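Local coordinates for flagellar basal body rod modification protein (Helicobacter pylori 26695, PDB 4ZZF), which is probably required for building the flagellar hook, possibly as a scaffolding protein, and is represented here by a truncated form that includes its Ig-like domain, at residues Gly16-Gly21 against Lys85-Ile90; Lys24-Leu29 against Asn70-Gly75; Pro42-Leu47 against Ile57-Tyr62. All blocks are in the same frame, centred on the assembly; numbering follows the deposited sequence.

Contact 1 (Gly16-Gly21 against Lys85-Ile90); sequences GANFDG and KGNYKI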
ATOM      1  N   GLY A  16      -9.001 -20.975  18.018  1.00 48.87           N
ATOM      2  CA  GLY A  16      -9.277 -22.388  18.195  1.00 47.18           C
ATOM      3  C   GLY A  16      -9.916 -23.027  16.983  1.00 48.93           C
ATOM      4  O   GLY A  16     -10.433 -22.340  16.120  1.00 52.46           O
ATOM      5  N   ALA A  17      -9.864 -24.349  16.916  1.00 48.37           N
ATOM      6  CA  ALA A  17     -10.553 -25.102  15.880  1.00 52.25           C
ATOM      7  C   ALA A  17     -11.534 -26.084  16.518  1.00 54.86           C
ATOM      8  O   ALA A  17     -11.363 -26.485  17.673  1.00 53.70           O
ATOM      9  CB  ALA A  17      -9.563 -25.844  15.007  1.00 49.35           C
ATOM     10  N   ASN A  18     -12.552 -26.487  15.771  1.00 55.03           N
ATOM     11  CA  ASN A  18     -13.545 -27.403  16.322  1.00 56.17           C
ATOM     12  C   ASN A  18     -13.247 -28.869  16.051  1.00 52.39           C
ATOM     13  O   ASN A  18     -13.045 -29.267  14.905  1.00 54.52           O
ATOM     14  CB  ASN A  18     -14.931 -27.076  15.787  1.00 60.26           C
ATOM     15  CG  ASN A  18     -15.980 -28.041  16.296  1.00 60.50           C
ATOM     16  OD1 ASN A  18     -16.376 -28.976  15.592  1.00 63.98           O
ATOM     17  ND2 ASN A  18     -16.418 -27.840  17.537  1.00 55.36           N
ATOM     18  N   PHE A  19     -13.220 -29.663  17.115  1.00 48.85           N
ATOM     19  CA  PHE A  19     -13.148 -31.116  16.978  1.00 58.75           C
ATOM     20  C   PHE A  19     -14.524 -31.715  17.240  1.00 56.36           C
ATOM     21  O   PHE A  19     -15.104 -31.479  18.300  1.00 55.20           O
ATOM     22  CB  PHE A  19     -12.119 -31.701  17.940  1.00 54.50           C
ATOM     23  CG  PHE A  19     -12.043 -33.197  17.909  1.00 57.68           C
ATOM     24  CD1 PHE A  19     -11.797 -33.865  16.724  1.00 58.23           C
ATOM     25  CD2 PHE A  19     -12.187 -33.934  19.073  1.00 56.32           C
ATOM     26  CE1 PHE A  19     -11.711 -35.243  16.695  1.00 61.06           C
ATOM     27  CE2 PHE A  19     -12.101 -35.305  19.050  1.00 58.29           C
ATOM     28  CZ  PHE A  19     -11.863 -35.965  17.859  1.00 61.28           C
ATOM     29  N   ASP A  20     -15.042 -32.483  16.282  1.00 58.81           N
ATOM     30  CA  ASP A  20     -16.419 -32.981  16.387  1.00 63.94           C
ATOM     31  C   ASP A  20     -16.547 -34.206  17.294  1.00 67.43           C
ATOM     32  O   ASP A  20     -17.647 -34.535  17.736  1.00 68.53           O
ATOM     33  CB  ASP A  20     -17.006 -33.300  14.996  1.00 63.97           C
ATOM     34  CG  ASP A  20     -16.253 -34.406  14.256  1.00 65.66           C
ATOM     35  OD1 ASP A  20     -15.728 -35.341  14.903  1.00 67.16           O
ATOM     36  OD2 ASP A  20     -16.209 -34.345  13.003  1.00 62.72           O
ATOM     37  N   GLY A  21     -15.431 -34.883  17.556  1.00 63.36           N
ATOM     38  CA  GLY A  21     -15.449 -36.064  18.397  1.00 61.91           C
ATOM     39  C   GLY A  21     -14.948 -37.328  17.717  1.00 69.08           C
ATOM     40  O   GLY A  21     -14.480 -38.257  18.387  1.00 70.18           O
ATOM     41  N   LYS A  85     -15.588 -33.663  22.334  1.00 63.40           N
ATOM     42  CA  LYS A  85     -15.793 -32.750  21.225  1.00 61.70           C
ATOM     43  C   LYS A  85     -15.764 -31.327  21.756  1.00 58.99           C
ATOM     44  O   LYS A  85     -16.037 -31.088  22.931  1.00 58.55           O
ATOM     45  CB  LYS A  85     -17.116 -33.034  20.500  1.00 60.87           C
ATOM     46  CG  LYS A  85     -18.379 -32.671  21.279  1.00 61.86           C
ATOM     47  CD  LYS A  85     -19.655 -33.120  20.539  1.00 62.94           C
ATOM     48  CE  LYS A  85     -20.236 -32.017  19.657  1.00 63.70           C
ATOM     49  NZ  LYS A  85     -21.554 -32.392  19.026  1.00 63.26           N
ATOM     50  N   GLY A  86     -15.417 -30.383  20.890  1.00 56.91           N
ATOM     51  CA  GLY A  86     -15.412 -28.987  21.277  1.00 57.45           C
ATOM     52  C   GLY A  86     -14.334 -28.181  20.596  1.00 53.63           C
ATOM     53  O   GLY A  86     -13.723 -28.636  19.620  1.00 51.10           O
ATOM     54  N   ASN A  87     -14.122 -26.973  21.109  1.00 55.92           N
ATOM     55  CA  ASN A  87     -13.092 -26.095  20.587  1.00 57.95           C
ATOM     56  C   ASN A  87     -11.739 -26.321  21.241  1.00 51.93           C
ATOM     57  O   ASN A  87     -11.603 -26.260  22.463  1.00 49.07           O
ATOM     58  CB  ASN A  87     -13.474 -24.630  20.767  1.00 55.87           C
ATOM     59  CG  ASN A  87     -13.413 -23.858  19.466  1.00 66.84           C
ATOM     60  OD1 ASN A  87     -13.781 -24.379  18.412  1.00 70.05           O
ATOM     61  ND2 ASN A  87     -12.823 -22.656  19.510  1.00 64.10           N
ATOM     62  N   TYR A  88     -10.738 -26.569  20.410  1.00 48.89           N
ATOM     63  CA  TYR A  88      -9.365 -26.702  20.878  1.00 46.47           C
ATOM     64  C   TYR A  88      -8.457 -25.590  20.356  1.00 45.20           C
ATOM     65  O   TYR A  88      -8.402 -25.325  19.151  1.00 44.84           O
ATOM     66  CB  TYR A  88      -8.833 -28.067  20.476  1.00 45.49           C
ATOM     67  CG  TYR A  88      -9.448 -29.142  21.317  1.00 48.00           C
ATOM     68  CD1 TYR A  88     -10.710 -29.656  21.016  1.00 48.75           C
ATOM     69  CD2 TYR A  88      -8.793 -29.618  22.440  1.00 48.78           C
ATOM     70  CE1 TYR A  88     -11.286 -30.639  21.802  1.00 54.98           C
ATOM     71  CE2 TYR A  88      -9.355 -30.594  23.235  1.00 53.64           C
ATOM     72  CZ  TYR A  88     -10.599 -31.104  22.915  1.00 58.97           C
ATOM     73  OH  TYR A  88     -11.144 -32.072  23.722  1.00 62.96           O
ATOM     74  N   LYS A  89      -7.761 -24.937  21.279  1.00 41.92           N
ATOM     75  CA  LYS A  89      -6.748 -23.933  20.942  1.00 45.06           C
ATOM     76  C   LYS A  89      -5.457 -24.594  20.475  1.00 45.41           C
ATOM     77  O   LYS A  89      -4.917 -25.478  21.149  1.00 42.12           O
ATOM     78  CB  LYS A  89      -6.450 -23.033  22.147  1.00 44.10           C
ATOM     79  CG  LYS A  89      -7.667 -22.351  22.723  1.00 51.73           C
ATOM     80  CD  LYS A  89      -7.340 -21.641  24.026  1.00 54.49           C
ATOM     81  CE  LYS A  89      -8.596 -21.057  24.673  1.00 65.23           C
ATOM     82  NZ  LYS A  89      -8.288 -20.208  25.868  1.00 67.10           N
ATOM     83  N   ILE A  90      -4.957 -24.157  19.326  1.00 41.11           N
ATOM     84  CA  ILE A  90      -3.733 -24.713  18.774  1.00 41.57           C
ATOM     85  C   ILE A  90      -2.667 -23.624  18.648  1.00 43.62           C
ATOM     86  O   ILE A  90      -2.915 -22.565  18.051  1.00 39.39           O
ATOM     87  CB  ILE A  90      -3.980 -25.365  17.406  1.00 39.63           C
ATOM     88  CG1 ILE A  90      -5.042 -26.463  17.538  1.00 43.73           C
ATOM     89  CG2 ILE A  90      -2.685 -25.935  16.856  1.00 39.02           C
ATOM     90  CD1 ILE A  90      -5.386 -27.147  16.240  1.00 42.53           C
TER
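Ala17 and Tyr88 exchange a pair of backbone hydrogen bonds, Ala17 N to Tyr88 O and Tyr88 N to Ala17 O, each 2.8 Å long. One step along, Phe19 and Gly86 do the same: Phe19 N reaches Gly86 O at 2.8 Å and Gly86 N returns to Phe19 O at the same length. All four bonds are close to straight, so two amides and two carbonyls of each strand are paired in full across the antiparallel pair of strands 16-19 and 86-94 in the Ig-like domain. Between these pairs stand the non-hydrogen-bonded partners Asn18 and Asn87, and here Ala17 O and Gly86 O each also receive a CA-H...O contact, from Asn87 CA at 3.4 Å and Asn18 CA at 3.5 Å.

The side chains divide by face. Phe19 carries its ring down the face it shares with Ala17 and Tyr88, its CG turned opposite the backbone N (chi1 177°), and its CB rests 4.0 Å from Tyr88 CD1. Gly21 N sits 3.5 Å above the plane of the Phe19 ring, over its centre, as the chain turns out of the strand. Polar ends find partners nearby: Tyr88 OH bonds to Pro84 O, Asp20 OD1 takes the amides of Asn22 and Asn23, and Lys89 NZ reaches Asn51 OD1. The chemistry thus implies a junction whose cohesion is chiefly main-chain hydrogen bonding, with Ala17, Phe19 and Tyr88 on one face and Asn18, Asn87 and Lys89 on the other.

Contact 2 (Lys24-Leu29 against Asn70-Gly75); sequences KLSFSL and NFEWDG
Phe27 and Phe71 face each other as a hydrogen-bonded pair in the two-stranded antiparallel sheet that Lys24-Leu29 and Asn70-Gly75 contribute to the Ig-like domain. The main bump is the CB of Phe71, which presses on one face of the Phe27 ring, 3.8 Å from its centroid and displaced toward the rim. Phe27 offers that face because its CG lies between the backbone N and the carbonyl carbon (chi1 70°), which folds the ring across toward the other strand. The two rings are near parallel, with planes at 24°, but slid so far that they barely overlap; each therefore fills space beside the other. Leu29 closes the far end, its CB 3.9 Å from Phe71 CE2 while its CG meets the Phe27 ring at the edge. At the near end, Trp73 CB lies at the edge of the Phe27 ring, near its plane, and Leu25 CD2 touches the indole edge at CE3, 4.1 Å away. Gly75 CA lies 3.4 Å above one face of that indole, toward its rim. Ile44 and Ile90 then pack against Phe27 from the facing sheet, and Trp73 NE1 bonds to Thr76 O.

The reverse surface is polar. A water joins Ser28 OG to Asn70 OD1. Lys24 bends at chi3 (45°), which brings its CD close to the Glu72 carboxylate as the two side chains cross at a slant, and its NZ closes a salt bridge to Glu72 OE2 at 3.1 Å, met from above the carboxylate plane.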
ATOM      1  N   LYS A  24     -10.934 -36.503  11.946  1.00 67.10           N
ATOM      2  CA  LYS A  24      -9.656 -35.797  11.959  1.00 64.73           C
ATOM      3  C   LYS A  24      -9.854 -34.293  11.847  1.00 63.85           C
ATOM      4  O   LYS A  24     -10.868 -33.813  11.335  1.00 62.55           O
ATOM      5  CB  LYS A  24      -8.766 -36.275  10.802  1.00 64.71           C
ATOM      6  CG  LYS A  24      -8.841 -35.335   9.589  1.00 70.87           C
ATOM      7  CD  LYS A  24      -7.842 -35.646   8.482  1.00 75.30           C
ATOM      8  CE  LYS A  24      -7.754 -37.133   8.163  1.00 77.72           C
ATOM      9  NZ  LYS A  24      -6.950 -37.365   6.920  1.00 75.67           N
ATOM     10  N   LEU A  25      -8.872 -33.545  12.318  1.00 60.58           N
ATOM     11  CA  LEU A  25      -8.928 -32.108  12.168  1.00 59.75           C
ATOM     12  C   LEU A  25      -7.751 -31.620  11.341  1.00 57.81           C
ATOM     13  O   LEU A  25      -6.604 -31.767  11.741  1.00 59.65           O
ATOM     14  CB  LEU A  25      -8.934 -31.433  13.530  1.00 57.53           C
ATOM     15  CG  LEU A  25      -8.955 -29.917  13.420  1.00 60.21           C
ATOM     16  CD1 LEU A  25     -10.281 -29.452  12.813  1.00 63.92           C
ATOM     17  CD2 LEU A  25      -8.728 -29.327  14.786  1.00 58.27           C
ATOM     18  N   SER A  26      -8.039 -31.066  10.174  1.00 54.28           N
ATOM     19  CA  SER A  26      -7.020 -30.380   9.399  1.00 54.35           C
ATOM     20  C   SER A  26      -6.919 -28.969   9.929  1.00 53.49           C
ATOM     21  O   SER A  26      -7.942 -28.352  10.239  1.00 54.14           O
ATOM     22  CB  SER A  26      -7.361 -30.366   7.906  1.00 52.94           C
ATOM     23  OG  SER A  26      -7.190 -31.653   7.346  1.00 65.37           O
ATOM     24  N   PHE A  27      -5.696 -28.464  10.055  1.00 47.81           N
ATOM     25  CA  PHE A  27      -5.492 -27.074  10.456  1.00 44.86           C
ATOM     26  C   PHE A  27      -4.155 -26.560   9.928  1.00 44.12           C
ATOM     27  O   PHE A  27      -3.273 -27.330   9.547  1.00 45.74           O
ATOM     28  CB  PHE A  27      -5.562 -26.926  11.983  1.00 42.58           C
ATOM     29  CG  PHE A  27      -4.390 -27.534  12.705  1.00 45.37           C
ATOM     30  CD1 PHE A  27      -4.411 -28.866  13.087  1.00 47.34           C
ATOM     31  CD2 PHE A  27      -3.260 -26.779  12.990  1.00 39.79           C
ATOM     32  CE1 PHE A  27      -3.329 -29.426  13.744  1.00 47.36           C
ATOM     33  CE2 PHE A  27      -2.182 -27.338  13.648  1.00 40.94           C
ATOM     34  CZ  PHE A  27      -2.210 -28.653  14.024  1.00 39.14           C
ATOM     35  N   SER A  28      -4.012 -25.244   9.922  1.00 45.00           N
ATOM     36  CA  SER A  28      -2.846 -24.597   9.349  1.00 43.67           C
ATOM     37  C   SER A  28      -2.201 -23.613  10.349  1.00 41.10           C
ATOM     38  O   SER A  28      -2.893 -22.942  11.131  1.00 37.48           O
ATOM     39  CB  SER A  28      -3.258 -23.904   8.047  1.00 44.27           C
ATOM     40  OG  SER A  28      -2.476 -22.762   7.785  1.00 49.18           O
ATOM     41  N   LEU A  29      -0.869 -23.582  10.351  1.00 36.99           N
ATOM     42  CA  LEU A  29      -0.099 -22.667  11.185  1.00 37.39           C
ATOM     43  C   LEU A  29       0.867 -21.864  10.327  1.00 39.55           C
ATOM     44  O   LEU A  29       1.476 -22.396   9.390  1.00 40.10           O
ATOM     45  CB  LEU A  29       0.685 -23.424  12.258  1.00 35.12           C
ATOM     46  CG  LEU A  29      -0.144 -24.039  13.374  1.00 41.55           C
ATOM     47  CD1 LEU A  29       0.769 -24.795  14.343  1.00 36.05           C
ATOM     48  CD2 LEU A  29      -0.889 -22.957  14.087  1.00 35.55           C
ATOM     49  N   ASN A  70       0.318 -27.188   6.630  1.00 43.58           N
ATOM     50  CA  ASN A  70      -0.911 -27.887   7.016  1.00 43.18           C
ATOM     51  C   ASN A  70      -0.634 -29.107   7.876  1.00 41.17           C
ATOM     52  O   ASN A  70       0.285 -29.872   7.618  1.00 41.23           O
ATOM     53  CB  ASN A  70      -1.714 -28.300   5.789  1.00 41.64           C
ATOM     54  CG  ASN A  70      -1.999 -27.136   4.883  1.00 46.96           C
ATOM     55  OD1 ASN A  70      -2.645 -26.168   5.281  1.00 51.89           O
ATOM     56  ND2 ASN A  70      -1.504 -27.207   3.661  1.00 49.47           N
ATOM     57  N   PHE A  71      -1.433 -29.264   8.917  1.00 43.85           N
ATOM     58  CA  PHE A  71      -1.262 -30.360   9.848  1.00 44.10           C
ATOM     59  C   PHE A  71      -2.576 -31.098  10.022  1.00 50.48           C
ATOM     60  O   PHE A  71      -3.631 -30.604   9.617  1.00 50.69           O
ATOM     61  CB  PHE A  71      -0.772 -29.854  11.201  1.00 43.45           C
ATOM     62  CG  PHE A  71       0.529 -29.089  11.141  1.00 41.74           C
ATOM     63  CD1 PHE A  71       1.740 -29.751  11.247  1.00 39.58           C
ATOM     64  CD2 PHE A  71       0.530 -27.707  11.000  1.00 42.51           C
ATOM     65  CE1 PHE A  71       2.932 -29.048  11.215  1.00 41.98           C
ATOM     66  CE2 PHE A  71       1.714 -26.996  10.961  1.00 42.41           C
ATOM     67  CZ  PHE A  71       2.918 -27.667  11.066  1.00 40.64           C
ATOM     68  N   GLU A  72      -2.506 -32.285  10.619  1.00 51.13           N
ATOM     69  CA  GLU A  72      -3.708 -33.016  10.984  1.00 54.34           C
ATOM     70  C   GLU A  72      -3.576 -33.484  12.417  1.00 56.10           C
ATOM     71  O   GLU A  72      -2.477 -33.774  12.892  1.00 56.89           O
ATOM     72  CB  GLU A  72      -3.950 -34.200  10.041  1.00 59.46           C
ATOM     73  CG  GLU A  72      -4.411 -33.783   8.642  1.00 64.11           C
ATOM     74  CD  GLU A  72      -4.601 -34.951   7.673  1.00 73.67           C
ATOM     75  OE1 GLU A  72      -4.060 -36.053   7.924  1.00 69.50           O
ATOM     76  OE2 GLU A  72      -5.303 -34.753   6.651  1.00 78.27           O
ATOM     77  N   TRP A  73      -4.703 -33.522  13.108  1.00 51.36           N
ATOM     78  CA  TRP A  73      -4.775 -34.053  14.453  1.00 52.09           C
ATOM     79  C   TRP A  73      -5.899 -35.084  14.506  1.00 57.81           C
ATOM     80  O   TRP A  73      -7.019 -34.784  14.078  1.00 51.78           O
ATOM     81  CB  TRP A  73      -5.029 -32.931  15.440  1.00 47.88           C
ATOM     82  CG  TRP A  73      -5.271 -33.381  16.835  1.00 50.73           C
ATOM     83  CD1 TRP A  73      -4.614 -34.361  17.505  1.00 52.15           C
ATOM     84  CD2 TRP A  73      -6.257 -32.860  17.730  1.00 48.84           C
ATOM     85  NE1 TRP A  73      -5.120 -34.474  18.778  1.00 53.31           N
ATOM     86  CE2 TRP A  73      -6.123 -33.565  18.940  1.00 50.20           C
ATOM     87  CE3 TRP A  73      -7.227 -31.867  17.634  1.00 48.82           C
ATOM     88  CZ2 TRP A  73      -6.939 -33.309  20.037  1.00 52.79           C
ATOM     89  CZ3 TRP A  73      -8.023 -31.607  18.728  1.00 51.39           C
ATOM     90  CH2 TRP A  73      -7.876 -32.329  19.914  1.00 51.13           C
ATOM     91  N   ASP A  74      -5.613 -36.283  15.022  1.00 55.43           N
ATOM     92  CA  ASP A  74      -6.603 -37.366  15.018  1.00 56.83           C
ATOM     93  C   ASP A  74      -7.618 -37.217  16.140  1.00 56.87           C
ATOM     94  O   ASP A  74      -8.553 -38.002  16.245  1.00 63.79           O
ATOM     95  CB  ASP A  74      -5.924 -38.744  15.111  1.00 58.35           C
ATOM     96  CG  ASP A  74      -5.044 -38.901  16.350  1.00 60.79           C
ATOM     97  OD1 ASP A  74      -5.222 -38.154  17.333  1.00 61.80           O
ATOM     98  OD2 ASP A  74      -4.165 -39.787  16.340  1.00 61.51           O
ATOM     99  N   GLY A  75      -7.429 -36.205  16.977  1.00 56.28           N
ATOM    100  CA  GLY A  75      -8.351 -35.942  18.060  1.00 55.55           C
ATOM    101  C   GLY A  75      -8.070 -36.755  19.310  1.00 59.36           C
ATOM    102  O   GLY A  75      -8.923 -36.837  20.200  1.00 60.47           O
TER
HETATM  103  O   HOH W   1      -2.711 -23.302   4.997  1.00 49.05           O

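Contact 3 (Pro42-Leu47 against Ile57-Tyr62); sequences PAIQIL and IPLKDY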
ATOM      1  N   PRO A  42      11.115 -27.740  18.808  1.00 39.38           N
ATOM      2  CA  PRO A  42       9.897 -27.097  18.300  1.00 37.35           C
ATOM      3  C   PRO A  42       8.705 -28.042  18.329  1.00 42.19           C
ATOM      4  O   PRO A  42       8.834 -29.223  18.022  1.00 39.08           O
ATOM      5  CB  PRO A  42      10.260 -26.739  16.861  1.00 36.12           C
ATOM      6  CG  PRO A  42      11.206 -27.839  16.452  1.00 37.55           C
ATOM      7  CD  PRO A  42      12.023 -28.124  17.713  1.00 40.06           C
ATOM      8  N   ALA A  43       7.542 -27.523  18.681  1.00 41.46           N
ATOM      9  CA  ALA A  43       6.379 -28.369  18.789  1.00 42.52           C
ATOM     10  C   ALA A  43       5.094 -27.559  18.719  1.00 42.38           C
ATOM     11  O   ALA A  43       5.078 -26.375  19.049  1.00 40.41           O
ATOM     12  CB  ALA A  43       6.437 -29.161  20.094  1.00 42.86           C
ATOM     13  N   ILE A  44       4.027 -28.222  18.289  1.00 43.67           N
ATOM     14  CA  ILE A  44       2.652 -27.726  18.410  1.00 40.35           C
ATOM     15  C   ILE A  44       2.006 -28.158  19.727  1.00 44.56           C
ATOM     16  O   ILE A  44       2.123 -29.322  20.126  1.00 44.87           O
ATOM     17  CB  ILE A  44       1.780 -28.259  17.261  1.00 42.66           C
ATOM     18  CG1 ILE A  44       2.312 -27.782  15.915  1.00 38.49           C
ATOM     19  CG2 ILE A  44       0.318 -27.884  17.464  1.00 42.08           C
ATOM     20  CD1 ILE A  44       1.718 -28.537  14.731  1.00 42.41           C
ATOM     21  N   GLN A  45       1.323 -27.243  20.407  1.00 41.04           N
ATOM     22  CA  GLN A  45       0.523 -27.626  21.568  1.00 42.61           C
ATOM     23  C   GLN A  45      -0.973 -27.464  21.267  1.00 45.82           C
ATOM     24  O   GLN A  45      -1.398 -26.443  20.717  1.00 41.65           O
ATOM     25  CB  GLN A  45       0.889 -26.798  22.809  1.00 42.65           C
ATOM     26  CG  GLN A  45       2.351 -26.870  23.248  1.00 46.33           C
ATOM     27  CD  GLN A  45       3.291 -26.038  22.351  1.00 54.65           C
ATOM     28  OE1 GLN A  45       2.985 -24.888  21.997  1.00 53.14           O
ATOM     29  NE2 GLN A  45       4.434 -26.623  21.981  1.00 52.66           N
ATOM     30  N   ILE A  46      -1.765 -28.468  21.641  1.00 45.04           N
ATOM     31  CA  ILE A  46      -3.217 -28.392  21.534  1.00 41.96           C
ATOM     32  C   ILE A  46      -3.861 -28.370  22.917  1.00 46.98           C
ATOM     33  O   ILE A  46      -3.695 -29.295  23.707  1.00 47.71           O
ATOM     34  CB  ILE A  46      -3.758 -29.553  20.722  1.00 44.32           C
ATOM     35  CG1 ILE A  46      -2.970 -29.664  19.410  1.00 43.33           C
ATOM     36  CG2 ILE A  46      -5.253 -29.369  20.472  1.00 47.02           C
ATOM     37  CD1 ILE A  46      -3.398 -30.803  18.504  1.00 46.41           C
ATOM     38  N   LEU A  47      -4.596 -27.302  23.204  1.00 42.88           N
ATOM     39  CA  LEU A  47      -5.172 -27.086  24.525  1.00 45.29           C
ATOM     40  C   LEU A  47      -6.697 -27.132  24.437  1.00 54.11           C
ATOM     41  O   LEU A  47      -7.263 -26.787  23.388  1.00 48.09           O
ATOM     42  CB  LEU A  47      -4.729 -25.735  25.096  1.00 49.57           C
ATOM     43  CG  LEU A  47      -3.289 -25.491  25.597  1.00 51.79           C
ATOM     44  CD1 LEU A  47      -2.250 -25.958  24.627  1.00 46.13           C
ATOM     45  CD2 LEU A  47      -3.080 -24.009  25.872  1.00 51.33           C
ATOM     46  N   ILE A  57       2.412 -32.137  19.380  1.00 43.06           N
ATOM     47  CA  ILE A  57       2.908 -32.650  18.120  1.00 41.46           C
ATOM     48  C   ILE A  57       4.278 -32.047  17.836  1.00 46.68           C
ATOM     49  O   ILE A  57       4.394 -30.826  17.692  1.00 44.10           O
ATOM     50  CB  ILE A  57       1.952 -32.315  16.974  1.00 43.26           C
ATOM     51  CG1 ILE A  57       0.536 -32.788  17.309  1.00 44.14           C
ATOM     52  CG2 ILE A  57       2.437 -32.906  15.661  1.00 37.76           C
ATOM     53  CD1 ILE A  57      -0.451 -32.465  16.229  1.00 45.83           C
ATOM     54  N   PRO A  58       5.322 -32.894  17.761  1.00 45.26           N
ATOM     55  CA  PRO A  58       6.691 -32.418  17.500  1.00 46.49           C
ATOM     56  C   PRO A  58       6.865 -31.813  16.102  1.00 42.98           C
ATOM     57  O   PRO A  58       6.371 -32.367  15.121  1.00 45.45           O
ATOM     58  CB  PRO A  58       7.542 -33.694  17.651  1.00 46.62           C
ATOM     59  CG  PRO A  58       6.595 -34.822  17.401  1.00 50.04           C
ATOM     60  CD  PRO A  58       5.271 -34.352  17.962  1.00 46.76           C
ATOM     61  N   LEU A  59       7.580 -30.698  16.017  1.00 41.18           N
ATOM     62  CA  LEU A  59       7.795 -30.021  14.738  1.00 41.66           C
ATOM     63  C   LEU A  59       9.150 -30.342  14.105  1.00 42.85           C
ATOM     64  O   LEU A  59       9.439 -29.914  12.978  1.00 42.39           O
ATOM     65  CB  LEU A  59       7.652 -28.511  14.920  1.00 43.52           C
ATOM     66  CG  LEU A  59       6.213 -28.006  14.983  1.00 40.98           C
ATOM     67  CD1 LEU A  59       6.186 -26.513  15.168  1.00 38.08           C
ATOM     68  CD2 LEU A  59       5.468 -28.381  13.706  1.00 43.44           C
ATOM     69  N   LYS A  60       9.963 -31.092  14.844  1.00 40.83           N
ATOM     70  CA  LYS A  60      11.253 -31.630  14.379  1.00 45.00           C
ATOM     71  C   LYS A  60      11.323 -31.919  12.871  1.00 46.17           C
ATOM     72  O   LYS A  60      12.234 -31.468  12.168  1.00 41.22           O
ATOM     73  CB  LYS A  60      11.544 -32.921  15.165  1.00 48.31           C
ATOM     74  CG  LYS A  60      12.908 -33.522  15.022  1.00 55.47           C
ATOM     75  CD  LYS A  60      13.092 -34.594  16.109  1.00 63.12           C
ATOM     76  CE  LYS A  60      14.108 -35.651  15.686  1.00 69.66           C
ATOM     77  NZ  LYS A  60      14.254 -36.727  16.711  1.00 73.43           N
ATOM     78  N   ASP A  61      10.338 -32.661  12.375  1.00 42.48           N
ATOM     79  CA  ASP A  61      10.367 -33.138  10.995  1.00 49.09           C
ATOM     80  C   ASP A  61      10.109 -32.037   9.981  1.00 45.23           C
ATOM     81  O   ASP A  61      10.282 -32.250   8.787  1.00 44.11           O
ATOM     82  CB  ASP A  61       9.345 -34.265  10.790  1.00 50.25           C
ATOM     83  CG  ASP A  61       9.730 -35.541  11.530  1.00 56.15           C
ATOM     84  OD1 ASP A  61      10.941 -35.862  11.580  1.00 58.56           O
ATOM     85  OD2 ASP A  61       8.824 -36.218  12.069  1.00 63.00           O
ATOM     86  N   TYR A  62       9.702 -30.862  10.446  1.00 44.12           N
ATOM     87  CA  TYR A  62       9.363 -29.794   9.516  1.00 45.13           C
ATOM     88  C   TYR A  62      10.517 -28.831   9.384  1.00 41.26           C
ATOM     89  O   TYR A  62      10.352 -27.695   8.918  1.00 40.16           O
ATOM     90  CB  TYR A  62       8.083 -29.076   9.966  1.00 44.99           C
ATOM     91  CG  TYR A  62       6.871 -29.971   9.873  1.00 42.32           C
ATOM     92  CD1 TYR A  62       6.551 -30.844  10.907  1.00 44.44           C
ATOM     93  CD2 TYR A  62       6.068 -29.975   8.735  1.00 44.04           C
ATOM     94  CE1 TYR A  62       5.455 -31.686  10.827  1.00 45.29           C
ATOM     95  CE2 TYR A  62       4.966 -30.809   8.641  1.00 43.16           C
ATOM     96  CZ  TYR A  62       4.663 -31.663   9.691  1.00 48.36           C
ATOM     97  OH  TYR A  62       3.571 -32.497   9.617  1.00 48.42           O
TER
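Ile57, Ile44 and Leu59 supply most of the buried surface here, and the backbone fixes how they meet. Ile44 and Ile57 form an antiparallel hydrogen-bonded pair: Ile44 N donates to Ile57 O at 2.7 Å, and Ile57 N to Ile44 O at 2.9 Å. Their side chains emerge on one face, with the two CB atoms 4.1 Å apart. In Ile57, CG1 is anti to the carbonyl carbon (chi1 -53°), which runs the extended branch along the strand to set CD1 4.1 Å from Ile46 CD1.

Leu59 continues the pairing past the strand end. Its N bonds to Pro42 O at 2.8 Å, while its CB lies 3.7 Å from Pro42 CB. Farther out, Leu59 CD2 meets Ile44 CD1 at 3.9 Å, the two side chains crossing at about a right angle. Ile44 is thereby bracketed by Ile57 at its root and Leu59 at its tip, and Phe71 packs on both Ile44 and Leu59. Tyr62 N returns to Leu59 O, turning the chain after the strand. Together these features belong to a beta hairpin, strands 43-47 and 53-58, whose apolar face helps to form the core of an Ig-like beta-sandwich.

How the contacts relate
All three contacts belong to the Ig-like domain, and their inward faces meet in one apolar core. Contact 1 and contact 3 lie in the same sheet, because strand 86-94 neighbours strand 43-47: Lys89 O and Leu47 N, 2.8 Å apart, probably form a hydrogen bond, although the contact centres are about 17 Å apart. Contact 2 lies in the pair of strands 25-31 and 67-73 that packs against that sheet, its centre about 10 Å from that of contact 1 and about 12 Å from that of contact 3. Ile90 CG2 approaches Phe27 CE2 to 3.5 Å, and Trp73 CG lies 3.6 Å from Ile46 CD1. Along the chain contact 3 falls between the segments of contact 2, and contact 2 between those of contact 1.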